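Local coordinates for putative uncharacterized protein (Xanthomonas campestris pv. campestris, PDB 3PH1) that is of unproven function but carries an atypical PilZ domain of the cyclic di-GMP receptor family, at residues A20-C25 and S107-R112; E46-S51 and L135-Q140. One frame throughout, in Å; residues are numbered along the deposited sequence.

Contact 1 lies at the surface and contact 2 in the interior, and their centres are about 19 Å apart. Both reach the same antiparallel barrel, at different strands. In contact 1 the loop after helix 12-19 meets the turn between strands 101-106 and 110-115. In contact 2 helix 42-55 packs on the start of strand 139-150 and the loop leading into it. The chemistry follows the place. Residues 20-25 and 107-112 are joined by an arginine, backbone carbonyls and a water. Residues 46-51 and 135-140 meet through leucine methyl groups, and a second subunit lies close by.

Contact 1: A20-C25 and S107-R112; sequences ADTLSC and SVRGIR
Arg109 reaches across to Ala20 and binds its carbonyl oxygen with both terminal nitrogens. NH1 lies 2.8 Å from Ala20 O and NH2 lies 2.9 Å from the same atom. The oxygen sits at the end of the guanidinium, near its plane. NH2 comes in nearly along the C=O axis, while NH1 is tilted 23° from the carbonyl plane. Both hydrogen bonds are bent, because the two nitrogens share one acceptor. Glu17 O is a further, weak acceptor for NH1.

Across the contact, Thr22 packs on this group. Its OG1 stands over the centre of one guanidinium face, 3.5 Å above the plane. CG2 lies over the same face, so close to Arg109 NH2 that the exact spacing is doubtful.

A water joins the backbones. It donates to Leu23 O at 2.6 Å and accepts from Val108 N at 2.8 Å. Leu23 O also receives a CA-H...O contact from Ser107 CA at 3.6 Å.

Ser107 OG turns back to its own chain. With chi1 at 84° it lies between the backbone N and the carbonyl carbon, where it accepts from Arg109 N at 3.1 Å. It also bonds to Leu18 O in helix 12-19. The Ser107 CB packs against Ser24 OG. The OG bond to Arg109 N makes an ST turn, set in the hairpin connection between barrel strands 101-106 and 110-115.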
loop_
_atom_site.group_PDB
_atom_site.type_symbol
_atom_site.label_atom_id
_atom_site.label_comp_id
_atom_site.label_asym_id
_atom_site.label_seq_id
_atom_site.Cartn_x
_atom_site.Cartn_y
_atom_site.Cartn_z
ATOM N N ALA C 20 21.163 25.828 23.989
ATOM C CA ALA C 20 20.941 26.672 25.159
ATOM C C ALA C 20 19.502 27.194 25.232
ATOM O O ALA C 20 18.961 27.708 24.246
ATOM C CB ALA C 20 21.926 27.847 25.168
ATOM N N ASP C 21 18.884 27.040 26.400
ATOM C CA ASP C 21 17.520 27.520 26.646
ATOM C C ASP C 21 16.378 26.912 25.812
ATOM O O ASP C 21 15.383 27.583 25.535
ATOM C CB ASP C 21 17.471 29.056 26.532
ATOM C CG ASP C 21 18.426 29.749 27.497
ATOM O OD1 ASP C 21 18.657 29.206 28.591
ATOM O OD2 ASP C 21 18.933 30.840 27.172
ATOM N N THR C 22 16.529 25.651 25.411
ATOM C CA THR C 22 15.485 24.933 24.681
ATOM C C THR C 22 15.607 23.473 25.018
ATOM O O THR C 22 16.691 22.987 25.347
ATOM C CB THR C 22 15.578 25.043 23.138
ATOM O OG1 THR C 22 16.911 24.741 22.697
ATOM C CG2 THR C 22 15.158 26.422 22.684
ATOM N N LEU C 23 14.483 22.776 24.930
ATOM C CA LEU C 23 14.439 21.361 25.217
ATOM C C LEU C 23 15.401 20.691 24.239
ATOM O O LEU C 23 15.227 20.788 23.023
ATOM C CB LEU C 23 13.025 20.837 24.992
ATOM C CG LEU C 23 12.596 19.618 25.803
ATOM C CD1 LEU C 23 11.421 18.956 25.106
ATOM C CD2 LEU C 23 13.748 18.642 25.949
ATOM N N SER C 24 16.426 20.041 24.777
ATOM C CA SER C 24 17.419 19.347 23.959
ATOM C C SER C 24 17.469 17.937 24.475
ATOM O O SER C 24 17.751 17.728 25.646
ATOM C CB SER C 24 18.804 19.986 24.112
ATOM O OG SER C 24 18.832 21.293 23.561
ATOM N N CYS C 25 17.199 16.977 23.602
ATOM C CA CYS C 25 17.195 15.577 23.995
ATOM C C CYS C 25 18.386 14.816 23.429
ATOM O O CYS C 25 18.760 14.991 22.262
ATOM C CB CYS C 25 15.895 14.905 23.533
ATOM S SG CYS C 25 14.382 15.677 24.154
ATOM N N SER C 107 17.296 19.142 19.195
ATOM C CA SER C 107 16.456 20.234 19.687
ATOM C C SER C 107 15.667 20.748 18.474
ATOM O O SER C 107 15.861 20.282 17.357
ATOM C CB SER C 107 17.296 21.377 20.284
ATOM O OG SER C 107 17.756 22.265 19.273
ATOM N N VAL C 108 14.778 21.701 18.706
ATOM C CA VAL C 108 13.966 22.275 17.655
ATOM C C VAL C 108 14.829 23.046 16.657
ATOM O O VAL C 108 14.453 23.207 15.496
ATOM C CB VAL C 108 12.915 23.248 18.257
ATOM C CG1 VAL C 108 13.617 24.442 18.882
ATOM C CG2 VAL C 108 11.945 23.715 17.191
ATOM N N ARG C 109 15.987 23.517 17.118
ATOM C CA ARG C 109 16.900 24.310 16.293
ATOM C C ARG C 109 17.831 23.523 15.389
ATOM O O ARG C 109 18.149 23.964 14.280
ATOM C CB ARG C 109 17.773 25.204 17.172
ATOM C CG ARG C 109 17.021 26.211 18.018
ATOM C CD ARG C 109 18.002 26.973 18.883
ATOM N NE ARG C 109 17.338 27.717 19.942
ATOM C CZ ARG C 109 17.848 27.875 21.155
ATOM N NH1 ARG C 109 19.027 27.338 21.446
ATOM N NH2 ARG C 109 17.177 28.557 22.079
ATOM N N GLY C 110 18.290 22.377 15.876
ATOM C CA GLY C 110 19.210 21.554 15.106
ATOM C C GLY C 110 19.553 20.250 15.799
ATOM O O GLY C 110 18.862 19.830 16.739
ATOM N N ILE C 111 20.631 19.611 15.346
ATOM C CA ILE C 111 21.052 18.337 15.901
ATOM C C ILE C 111 22.571 18.128 15.849
ATOM O O ILE C 111 23.260 18.640 14.968
ATOM C CB ILE C 111 20.328 17.173 15.149
ATOM C CG1 ILE C 111 20.597 15.831 15.824
ATOM C CG2 ILE C 111 20.774 17.133 13.691
ATOM C CD1 ILE C 111 19.754 14.693 15.235
ATOM N N ARG C 112 23.078 17.391 16.829
ATOM C CA ARG C 112 24.493 17.051 16.917
ATOM C C ARG C 112 24.521 15.547 16.731
ATOM O O ARG C 112 23.953 14.813 17.546
ATOM C CB ARG C 112 25.046 17.384 18.295
ATOM C CG ARG C 112 26.481 16.944 18.520
ATOM C CD ARG C 112 26.952 17.380 19.907
ATOM N NE ARG C 112 26.553 16.441 20.954
ATOM C CZ ARG C 112 26.162 16.796 22.177
ATOM N NH1 ARG C 112 26.103 18.075 22.523
ATOM N NH2 ARG C 112 25.848 15.862 23.064
HETATM O O HOH W 1 14.036 22.388 21.327
#

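Contact 2: E46-S51 and L135-Q140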
loop_
_atom_site.group_PDB
_atom_site.type_symbol
_atom_site.label_atom_id
_atom_site.label_comp_id
_atom_site.label_asym_id
_atom_site.label_seq_id
_atom_site.Cartn_x
_atom_site.Cartn_y
_atom_site.Cartn_z
ATOM N N GLU C 46 5.814 17.866 8.608
ATOM C CA GLU C 46 4.796 18.148 9.623
ATOM C C GLU C 46 3.744 17.038 9.685
ATOM O O GLU C 46 3.391 16.567 10.764
ATOM C CB GLU C 46 4.094 19.493 9.349
ATOM C CG GLU C 46 2.877 19.738 10.259
ATOM C CD GLU C 46 2.211 21.097 10.060
ATOM O OE1 GLU C 46 2.375 21.699 8.983
ATOM O OE2 GLU C 46 1.502 21.554 10.984
ATOM N N THR C 47 3.252 16.618 8.527
ATOM C CA THR C 47 2.239 15.569 8.487
ATOM C C THR C 47 2.755 14.280 9.095
ATOM O O THR C 47 2.044 13.623 9.834
ATOM C CB THR C 47 1.752 15.303 7.054
ATOM O OG1 THR C 47 1.141 16.494 6.537
ATOM C CG2 THR C 47 0.717 14.173 7.047
ATOM N N LEU C 48 3.995 13.927 8.794
ATOM C CA LEU C 48 4.587 12.721 9.344
ATOM C C LEU C 48 4.612 12.759 10.880
ATOM O O LEU C 48 4.225 11.801 11.547
ATOM C CB LEU C 48 6.029 12.550 8.824
ATOM C CG LEU C 48 6.885 11.531 9.602
ATOM C CD1 LEU C 48 6.245 10.152 9.521
ATOM C CD2 LEU C 48 8.317 11.508 9.050
ATOM N N LEU C 49 5.093 13.871 11.432
ATOM C CA LEU C 49 5.207 14.033 12.878
ATOM C C LEU C 49 3.851 14.019 13.589
ATOM O O LEU C 49 3.659 13.300 14.581
ATOM C CB LEU C 49 5.980 15.332 13.190
ATOM C CG LEU C 49 7.496 15.230 13.447
ATOM C CD1 LEU C 49 8.140 14.282 12.479
ATOM C CD2 LEU C 49 8.133 16.610 13.344
ATOM N N ARG C 50 2.910 14.805 13.081
ATOM C CA ARG C 50 1.591 14.868 13.689
ATOM C C ARG C 50 0.861 13.532 13.569
ATOM O O ARG C 50 0.313 13.031 14.544
ATOM C CB ARG C 50 0.757 15.974 13.050
ATOM C CG ARG C 50 1.243 17.386 13.361
ATOM C CD ARG C 50 0.228 18.432 12.892
ATOM N NE ARG C 50 0.714 19.797 13.082
ATOM C CZ ARG C 50 0.997 20.357 14.259
ATOM N NH1 ARG C 50 1.437 21.606 14.302
ATOM N NH2 ARG C 50 0.842 19.685 15.391
ATOM N N SER C 51 0.861 12.956 12.371
ATOM C CA SER C 51 0.184 11.683 12.158
ATOM C C SER C 51 0.782 10.637 13.080
ATOM O O SER C 51 0.071 9.854 13.703
ATOM C CB SER C 51 0.335 11.240 10.700
ATOM O OG SER C 51 -0.175 12.220 9.812
ATOM N N LEU C 135 7.574 2.443 12.188
ATOM C CA LEU C 135 7.269 2.938 10.843
ATOM C C LEU C 135 8.580 3.337 10.168
ATOM O O LEU C 135 9.261 4.259 10.604
ATOM C CB LEU C 135 6.334 4.145 10.919
ATOM C CG LEU C 135 5.778 4.752 9.627
ATOM C CD1 LEU C 135 4.790 3.809 8.977
ATOM C CD2 LEU C 135 5.090 6.066 9.954
ATOM N N PRO C 136 8.947 2.645 9.083
ATOM C CA PRO C 136 10.192 2.936 8.362
ATOM C C PRO C 136 10.137 4.217 7.523
ATOM O O PRO C 136 10.488 4.212 6.343
ATOM C CB PRO C 136 10.376 1.689 7.509
ATOM C CG PRO C 136 8.952 1.382 7.111
ATOM C CD PRO C 136 8.192 1.563 8.418
ATOM N N GLU C 137 9.683 5.309 8.126
ATOM C CA GLU C 137 9.602 6.576 7.410
ATOM C C GLU C 137 10.676 7.533 7.896
ATOM O O GLU C 137 10.968 7.606 9.089
ATOM C CB GLU C 137 8.238 7.231 7.604
ATOM C CG GLU C 137 7.498 7.453 6.312
ATOM C CD GLU C 137 8.364 8.076 5.239
ATOM O OE1 GLU C 137 8.726 9.253 5.393
ATOM O OE2 GLU C 137 8.691 7.385 4.246
ATOM N N LEU C 138 11.260 8.275 6.968
ATOM C CA LEU C 138 12.303 9.209 7.347
ATOM C C LEU C 138 11.845 10.653 7.360
ATOM O O LEU C 138 11.054 11.091 6.528
ATOM C CB LEU C 138 13.514 9.064 6.420
ATOM C CG LEU C 138 14.155 7.672 6.411
ATOM C CD1 LEU C 138 15.458 7.690 5.604
ATOM C CD2 LEU C 138 14.426 7.243 7.843
ATOM N N LEU C 139 12.329 11.380 8.353
ATOM C CA LEU C 139 12.046 12.796 8.475
ATOM C C LEU C 139 13.294 13.450 7.866
ATOM O O LEU C 139 14.417 13.165 8.298
ATOM C CB LEU C 139 11.915 13.188 9.949
ATOM C CG LEU C 139 11.654 14.671 10.241
ATOM C CD1 LEU C 139 10.223 15.045 9.813
ATOM C CD2 LEU C 139 11.856 14.949 11.730
ATOM N N GLN C 140 13.117 14.283 6.842
ATOM C CA GLN C 140 14.267 14.952 6.244
ATOM C C GLN C 140 14.139 16.430 6.529
ATOM O O GLN C 140 13.085 17.016 6.302
ATOM C CB GLN C 140 14.327 14.726 4.731
ATOM C CG GLN C 140 14.477 13.273 4.337
ATOM C CD GLN C 140 15.169 13.100 3.001
ATOM O OE1 GLN C 140 15.406 11.979 2.556
ATOM N NE2 GLN C 140 15.506 14.211 2.358
#
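Leu48 projects from helix 42-55 onto the chain entering strand 139-150, and its two methyls divide the work. CD2 rests against the backbone, 3.7 Å from Leu138 O and 4.0 Å from Leu139 CA. CD1 turns to the preceding loop, where it meets Glu137 CB at 4.0 Å and Leu135 CD2 at 4.3 Å. The CG of Leu48 is anti to the backbone N (chi1 165°), which carries both methyls out from the helix.

Leu49 makes the second apolar contact. Its side chain crosses that of Leu139 at about a right angle. CD1 of Leu49 is 3.5 Å from Leu139 CD1, tighter than usual for two methyls. Leu49 also packs on Leu168 and Ala171 of helix 165-185.

The charged side chains find their partners away from the apolar contact. Glu137 touches Leu48 through CB, while its OE2 forms a salt bridge with Arg90 of the second subunit. On the helix, Arg50 NE donates to Glu46 OE2 at 2.8 Å, in the guanidinium plane and on the anti lone pair. Arg50 NH1 also pairs with Asp170.

The two segments are therefore held together by dispersion forces and the burial of leucines. Their charges are used within the helix, toward helix 165-185 and across the subunit boundary, so this apolar seam adjoins a subunit contact.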